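Local coordinates for protein endoglucanase (Thermotoga maritima, PDB 1VHO) that is probably a metal-dependent aminopeptidase of the M42 family, expected to bind two divalent metal cations per subunit, although it carries the name endoglucanase, at residues A[155-160]-A[310-315]; A[260-265]-A[324-329]. All coordinates share one frame; numbering follows the deposited sequence.

Contact 1: residues A[155-160]-A[310-315]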
loop_
_atom_site.group_PDB
_atom_site.type_symbol
_atom_site.label_atom_id
_atom_site.label_comp_id
_atom_site.label_asym_id
_atom_site.label_seq_id
_atom_site.Cartn_x
_atom_site.Cartn_y
_atom_site.Cartn_z
ATOM N N ILE A 155 3.047 3.745 13.214
ATOM C CA ILE A 155 4.440 4.215 13.211
ATOM C C ILE A 155 4.455 5.725 13.043
ATOM O O ILE A 155 3.716 6.328 12.258
ATOM C CB ILE A 155 5.158 3.556 11.997
ATOM C CG1 ILE A 155 5.366 2.078 12.294
ATOM C CG2 ILE A 155 6.495 4.245 11.714
ATOM C CD1 ILE A 155 6.247 1.813 13.461
ATOM N N ASP A 156 5.287 6.406 13.851
ATOM C CA ASP A 156 5.356 7.863 13.784
ATOM C C ASP A 156 6.562 8.237 12.894
ATOM O O ASP A 156 7.669 8.221 13.381
ATOM C CB ASP A 156 5.518 8.451 15.175
ATOM C CG ASP A 156 5.536 9.954 15.260
ATOM O OD1 ASP A 156 5.201 10.678 14.285
ATOM O OD2 ASP A 156 5.924 10.498 16.319
ATOM N N GLN A 157 6.304 8.430 11.622
ATOM C CA GLN A 157 7.367 8.754 10.659
ATOM C C GLN A 157 6.883 9.828 9.684
ATOM O O GLN A 157 5.792 9.672 9.098
ATOM C CB GLN A 157 7.679 7.518 9.792
ATOM C CG GLN A 157 8.819 7.720 8.760
ATOM C CD GLN A 157 10.162 7.843 9.434
ATOM O OE1 GLN A 157 10.465 7.218 10.453
ATOM N NE2 GLN A 157 11.115 8.639 8.887
ATOM N N THR A 158 7.741 10.813 9.489
ATOM C CA THR A 158 7.409 11.897 8.527
ATOM C C THR A 158 8.191 11.574 7.247
ATOM O O THR A 158 9.408 11.389 7.324
ATOM C CB THR A 158 7.843 13.224 9.130
ATOM O OG1 THR A 158 6.938 13.483 10.259
ATOM C CG2 THR A 158 7.679 14.401 8.160
ATOM N N ALA A 159 7.501 11.463 6.118
ATOM C CA ALA A 159 8.198 11.101 4.897
ATOM C C ALA A 159 9.180 12.190 4.431
ATOM O O ALA A 159 8.934 13.381 4.689
ATOM C CB ALA A 159 7.177 10.837 3.782
ATOM N N PHE A 160 10.219 11.782 3.713
ATOM C CA PHE A 160 11.187 12.766 3.214
ATOM C C PHE A 160 11.712 12.321 1.846
ATOM O O PHE A 160 11.523 11.208 1.366
ATOM C CB PHE A 160 12.370 12.959 4.160
ATOM C CG PHE A 160 13.256 11.789 4.476
ATOM C CD1 PHE A 160 14.341 11.472 3.667
ATOM C CD2 PHE A 160 13.018 10.972 5.552
ATOM C CE1 PHE A 160 15.151 10.377 3.954
ATOM C CE2 PHE A 160 13.814 9.887 5.870
ATOM C CZ PHE A 160 14.896 9.588 5.038
ATOM N N THR A 310 9.920 -1.420 7.414
ATOM C CA THR A 310 10.636 -0.607 8.408
ATOM C C THR A 310 9.936 0.780 8.316
ATOM O O THR A 310 9.171 0.938 7.381
ATOM C CB THR A 310 12.119 -0.362 8.148
ATOM O OG1 THR A 310 12.277 0.465 6.953
ATOM C CG2 THR A 310 12.899 -1.663 7.969
ATOM N N PRO A 311 10.202 1.705 9.198
ATOM C CA PRO A 311 9.573 3.037 9.091
ATOM C C PRO A 311 10.160 3.831 7.934
ATOM O O PRO A 311 9.642 4.908 7.575
ATOM C CB PRO A 311 9.953 3.727 10.411
ATOM C CG PRO A 311 10.165 2.561 11.373
ATOM C CD PRO A 311 10.941 1.571 10.463
ATOM N N VAL A 312 11.298 3.434 7.399
ATOM C CA VAL A 312 11.980 4.144 6.322
ATOM C C VAL A 312 12.077 3.371 5.011
ATOM O O VAL A 312 13.136 3.295 4.360
ATOM C CB VAL A 312 13.364 4.658 6.760
ATOM C CG1 VAL A 312 13.200 5.782 7.779
ATOM C CG2 VAL A 312 14.196 3.518 7.336
ATOM N N GLU A 313 10.916 2.814 4.577
ATOM C CA GLU A 313 10.912 2.156 3.264
ATOM C C GLU A 313 11.335 3.212 2.242
ATOM O O GLU A 313 10.969 4.358 2.427
ATOM C CB GLU A 313 9.502 1.656 2.897
ATOM C CG GLU A 313 9.156 0.495 3.897
ATOM C CD GLU A 313 7.754 -0.036 3.664
ATOM O OE1 GLU A 313 6.890 0.718 3.211
ATOM O OE2 GLU A 313 7.514 -1.233 3.990
HETATM N N MSE A 314 11.918 2.793 1.135
HETATM C CA MSE A 314 12.366 3.770 0.139
HETATM C C MSE A 314 11.935 3.364 -1.258
HETATM O O MSE A 314 12.041 2.181 -1.613
HETATM C CB MSE A 314 13.928 3.784 0.177
HETATM C CG MSE A 314 14.482 4.744 -0.905
HETATM SE SE MSE A 314 16.414 4.620 -0.924
HETATM C CE MSE A 314 16.825 5.562 0.687
ATOM N N VAL A 315 11.331 4.282 -1.995
ATOM C CA VAL A 315 10.915 3.982 -3.373
ATOM C C VAL A 315 11.449 5.124 -4.275
ATOM O O VAL A 315 11.756 6.235 -3.790
ATOM C CB VAL A 315 9.399 3.920 -3.569
ATOM C CG1 VAL A 315 8.804 2.745 -2.761
ATOM C CG2 VAL A 315 8.739 5.237 -3.153
#
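The junction between the six-stranded sheet domain and the catalytic part of this M42-type fold is where Ile155 and Gln157 meet Pro311 and Val312. Residues 155-160 carry the chain out of the six-stranded antiparallel sheet, whose strand 152-155 ends here, and on to strand 160-162 of a small three-stranded sheet; residues 310-315 bring in that sheet's other outer strand, 313-315. No hydrogen bond joins the two segments, so the join rests on van der Waals contact around one proline.

Ile155 turns its CG2 branch onto the pyrrolidine ring, CG2 lying 3.7 Å from CB of Pro311, while the same side chain packs on Ile71 and Ala98. Gln157 crosses the proline at about a right angle. Its CG stands anti to the backbone N (chi1 -178°), which sets CG of Gln157 3.2 Å from the carbonyl O of Pro311. The bend at chi2 (70°) then places the terminal amide, with OE1 of Gln157 3.5 Å from CB of Pro311, the same atom that Ile155 touches.

The turn that presents the proline is an ST turn: OG1 of Thr310 accepts from N of Val312 at 3.2 Å, a rather bent bond (138°), and also bonds to the carbonyl of Tyr307. Just before it lies His309, a predicted zinc ligand, and N of His309 bonds to Glu313, whose other carboxylate oxygen takes N of Asp172, also a predicted ligand. NE2 of Gln157 has a methyl against it, CG1 of Val312 at 3.7 Å.

Contact 2: residues A[260-265]-A[324-329]. With SO4 (sulfate ion), chain D.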
loop_
_atom_site.group_PDB
_atom_site.type_symbol
_atom_site.label_atom_id
_atom_site.label_comp_id
_atom_site.label_asym_id
_atom_site.label_seq_id
_atom_site.Cartn_x
_atom_site.Cartn_y
_atom_site.Cartn_z
ATOM N N GLN A 260 2.795 -10.928 -21.800
ATOM C CA GLN A 260 3.564 -10.553 -23.008
ATOM C C GLN A 260 2.948 -9.353 -23.711
ATOM O O GLN A 260 3.681 -8.505 -24.211
ATOM C CB GLN A 260 3.662 -11.758 -23.976
ATOM C CG GLN A 260 4.735 -11.531 -25.045
ATOM C CD GLN A 260 6.102 -11.356 -24.417
ATOM O OE1 GLN A 260 6.335 -11.878 -23.328
ATOM N NE2 GLN A 260 6.997 -10.651 -25.111
ATOM N N LYS A 261 1.630 -9.241 -23.814
ATOM C CA LYS A 261 1.025 -8.041 -24.418
ATOM C C LYS A 261 1.426 -6.776 -23.656
ATOM O O LYS A 261 1.681 -5.726 -24.271
ATOM C CB LYS A 261 -0.500 -8.161 -24.412
ATOM C CG LYS A 261 -0.988 -9.186 -25.476
ATOM C CD LYS A 261 -2.454 -9.511 -25.146
ATOM C CE LYS A 261 -3.044 -10.435 -26.223
ATOM N NZ LYS A 261 -4.334 -11.022 -25.745
ATOM N N ILE A 262 1.478 -6.840 -22.314
ATOM C CA ILE A 262 1.896 -5.658 -21.529
ATOM C C ILE A 262 3.325 -5.314 -21.834
ATOM O O ILE A 262 3.744 -4.157 -22.027
ATOM C CB ILE A 262 1.685 -5.905 -20.013
ATOM C CG1 ILE A 262 0.220 -6.080 -19.656
ATOM C CG2 ILE A 262 2.346 -4.793 -19.202
ATOM C CD1 ILE A 262 -0.052 -6.574 -18.219
ATOM N N ILE A 263 4.182 -6.369 -21.904
ATOM C CA ILE A 263 5.597 -6.164 -22.242
ATOM C C ILE A 263 5.761 -5.531 -23.609
ATOM O O ILE A 263 6.593 -4.628 -23.799
ATOM C CB ILE A 263 6.303 -7.544 -22.179
ATOM C CG1 ILE A 263 6.449 -7.970 -20.702
ATOM C CG2 ILE A 263 7.643 -7.560 -22.907
ATOM C CD1 ILE A 263 6.998 -9.398 -20.567
ATOM N N GLU A 264 4.955 -5.934 -24.592
ATOM C CA GLU A 264 5.076 -5.330 -25.927
ATOM C C GLU A 264 4.688 -3.852 -25.910
ATOM O O GLU A 264 5.274 -3.060 -26.665
ATOM C CB GLU A 264 4.240 -6.046 -26.984
ATOM C CG GLU A 264 4.538 -7.538 -27.148
ATOM C CD GLU A 264 5.962 -7.842 -27.569
ATOM O OE1 GLU A 264 6.691 -6.951 -28.070
ATOM O OE2 GLU A 264 6.393 -9.021 -27.394
ATOM N N ILE A 265 3.719 -3.502 -25.067
ATOM C CA ILE A 265 3.331 -2.064 -24.989
ATOM C C ILE A 265 4.468 -1.301 -24.363
ATOM O O ILE A 265 4.879 -0.221 -24.774
ATOM C CB ILE A 265 2.036 -1.936 -24.174
ATOM C CG1 ILE A 265 0.883 -2.431 -25.066
ATOM C CG2 ILE A 265 1.778 -0.457 -23.780
ATOM C CD1 ILE A 265 -0.387 -2.795 -24.371
ATOM N N ALA A 324 2.626 3.906 -13.800
ATOM C CA ALA A 324 1.319 4.481 -14.145
ATOM C C ALA A 324 1.240 4.806 -15.662
ATOM O O ALA A 324 0.188 4.635 -16.258
ATOM C CB ALA A 324 1.162 5.793 -13.359
ATOM N N ARG A 325 2.337 5.272 -16.238
ATOM C CA ARG A 325 2.355 5.563 -17.686
ATOM C C ARG A 325 2.064 4.291 -18.453
ATOM O O ARG A 325 1.233 4.243 -19.369
ATOM C CB ARG A 325 3.730 6.173 -18.096
ATOM C CG ARG A 325 3.765 6.611 -19.578
ATOM C CD ARG A 325 4.961 7.509 -19.857
ATOM N NE ARG A 325 6.245 6.800 -19.954
ATOM C CZ ARG A 325 6.697 6.243 -21.079
ATOM N NH1 ARG A 325 6.001 6.287 -22.230
ATOM N NH2 ARG A 325 7.867 5.624 -21.068
ATOM N N LEU A 326 2.747 3.188 -18.096
ATOM C CA LEU A 326 2.485 1.909 -18.753
ATOM C C LEU A 326 1.058 1.466 -18.579
ATOM O O LEU A 326 0.427 0.989 -19.546
ATOM C CB LEU A 326 3.385 0.814 -18.072
ATOM C CG LEU A 326 3.152 -0.602 -18.602
ATOM C CD1 LEU A 326 3.340 -0.639 -20.129
ATOM C CD2 LEU A 326 4.145 -1.584 -17.937
ATOM N N LEU A 327 0.477 1.556 -17.365
ATOM C CA LEU A 327 -0.888 1.091 -17.146
ATOM C C LEU A 327 -1.896 1.941 -17.967
ATOM O O LEU A 327 -2.873 1.387 -18.493
ATOM C CB LEU A 327 -1.367 1.123 -15.678
ATOM C CG LEU A 327 -0.601 0.217 -14.693
ATOM C CD1 LEU A 327 -1.245 0.280 -13.295
ATOM C CD2 LEU A 327 -0.598 -1.213 -15.183
ATOM N N SER A 328 -1.644 3.231 -18.056
ATOM C CA SER A 328 -2.516 4.097 -18.879
ATOM C C SER A 328 -2.390 3.613 -20.346
ATOM O O SER A 328 -3.415 3.546 -21.045
ATOM C CB SER A 328 -2.204 5.561 -18.730
ATOM O OG SER A 328 -0.953 5.994 -19.290
ATOM N N LEU A 329 -1.221 3.277 -20.830
ATOM C CA LEU A 329 -1.014 2.776 -22.198
ATOM C C LEU A 329 -1.667 1.433 -22.412
ATOM O O LEU A 329 -2.177 1.137 -23.508
ATOM C CB LEU A 329 0.472 2.785 -22.568
ATOM C CG LEU A 329 1.055 4.193 -22.670
ATOM C CD1 LEU A 329 2.585 4.196 -22.619
ATOM C CD2 LEU A 329 0.575 4.865 -23.961
HETATM S S SO4 D . 4.232 7.968 -24.623
HETATM O O1 SO4 D . 5.313 9.029 -24.694
HETATM O O2 SO4 D . 4.807 6.749 -25.275
HETATM O O3 SO4 D . 3.868 7.744 -23.196
HETATM O O4 SO4 D . 3.045 8.455 -25.400
#
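Leu326 and Leu329 of helix 317-333 meet Ile262 and Ile265 of helix 256-268. Beside this interface, the Arg325 chain runs extended to CD and bends at chi3 (76°), which brings NH1 of Arg325 to O3 of a sulfate ion, probably from the crystallisation liquor, at 2.8 Å, with O2 in the guanidinium plane at its edge. Glu322 pairs with NE, and the carbonyl of His269 takes NH2; ND1 of His269 also bonds to the sulfate.

Leu326 reaches both isoleucines. Its CG lies anti to the backbone N (chi1 176°), and the two methyls part: the side chains of Leu326 and Ile262 cross at about a right angle, with CD2 of Leu326 3.9 Å from CG2 of Ile262, while CD1 of Leu326 rests 4.0 Å from CG2 of Ile265. Leu327 has its CB pointing away from helix 256-268, and its side chain touches Ile224 and Met226 of strand 222-229.

At Ser328, OG donates to O of Arg325 (2.8 Å), which also accepts from N of Leu329 on the same face of its plane, so two donors grip one carbonyl. Leu329 closes the interface with its CB, 3.7 Å from CG2 of Ile265, and its CD1 borders the sulfate.

The segment axes pass 10.0 Å apart at 112°, a steep crossing without polar links. Ile262 also touches Ile224, so the two helices pack on each other and on the same strand, 222-229: helix-on-sheet layering of an alpha/beta fold.

In the fold
The two contacts lie in different parts of the chain, their centres about 29 Å apart, yet strand 313-315 of contact 1 is followed in the chain by helix 317-333 of contact 2. Contact 2 is buried: only isoleucine and leucine side chains meet between the helices, and Arg325, beside the interface, holds a sulfate. Contact 1 is partly buried and mixed, with a glutamine chain and a proline carbonyl among its apolar groups, and it joins the end of strand 152-155 and the loop after it to the turn before strand 313-315. It also lies near the predicted metal ligands His309 and Asp172, whereas contact 2 is away from the annotated sites.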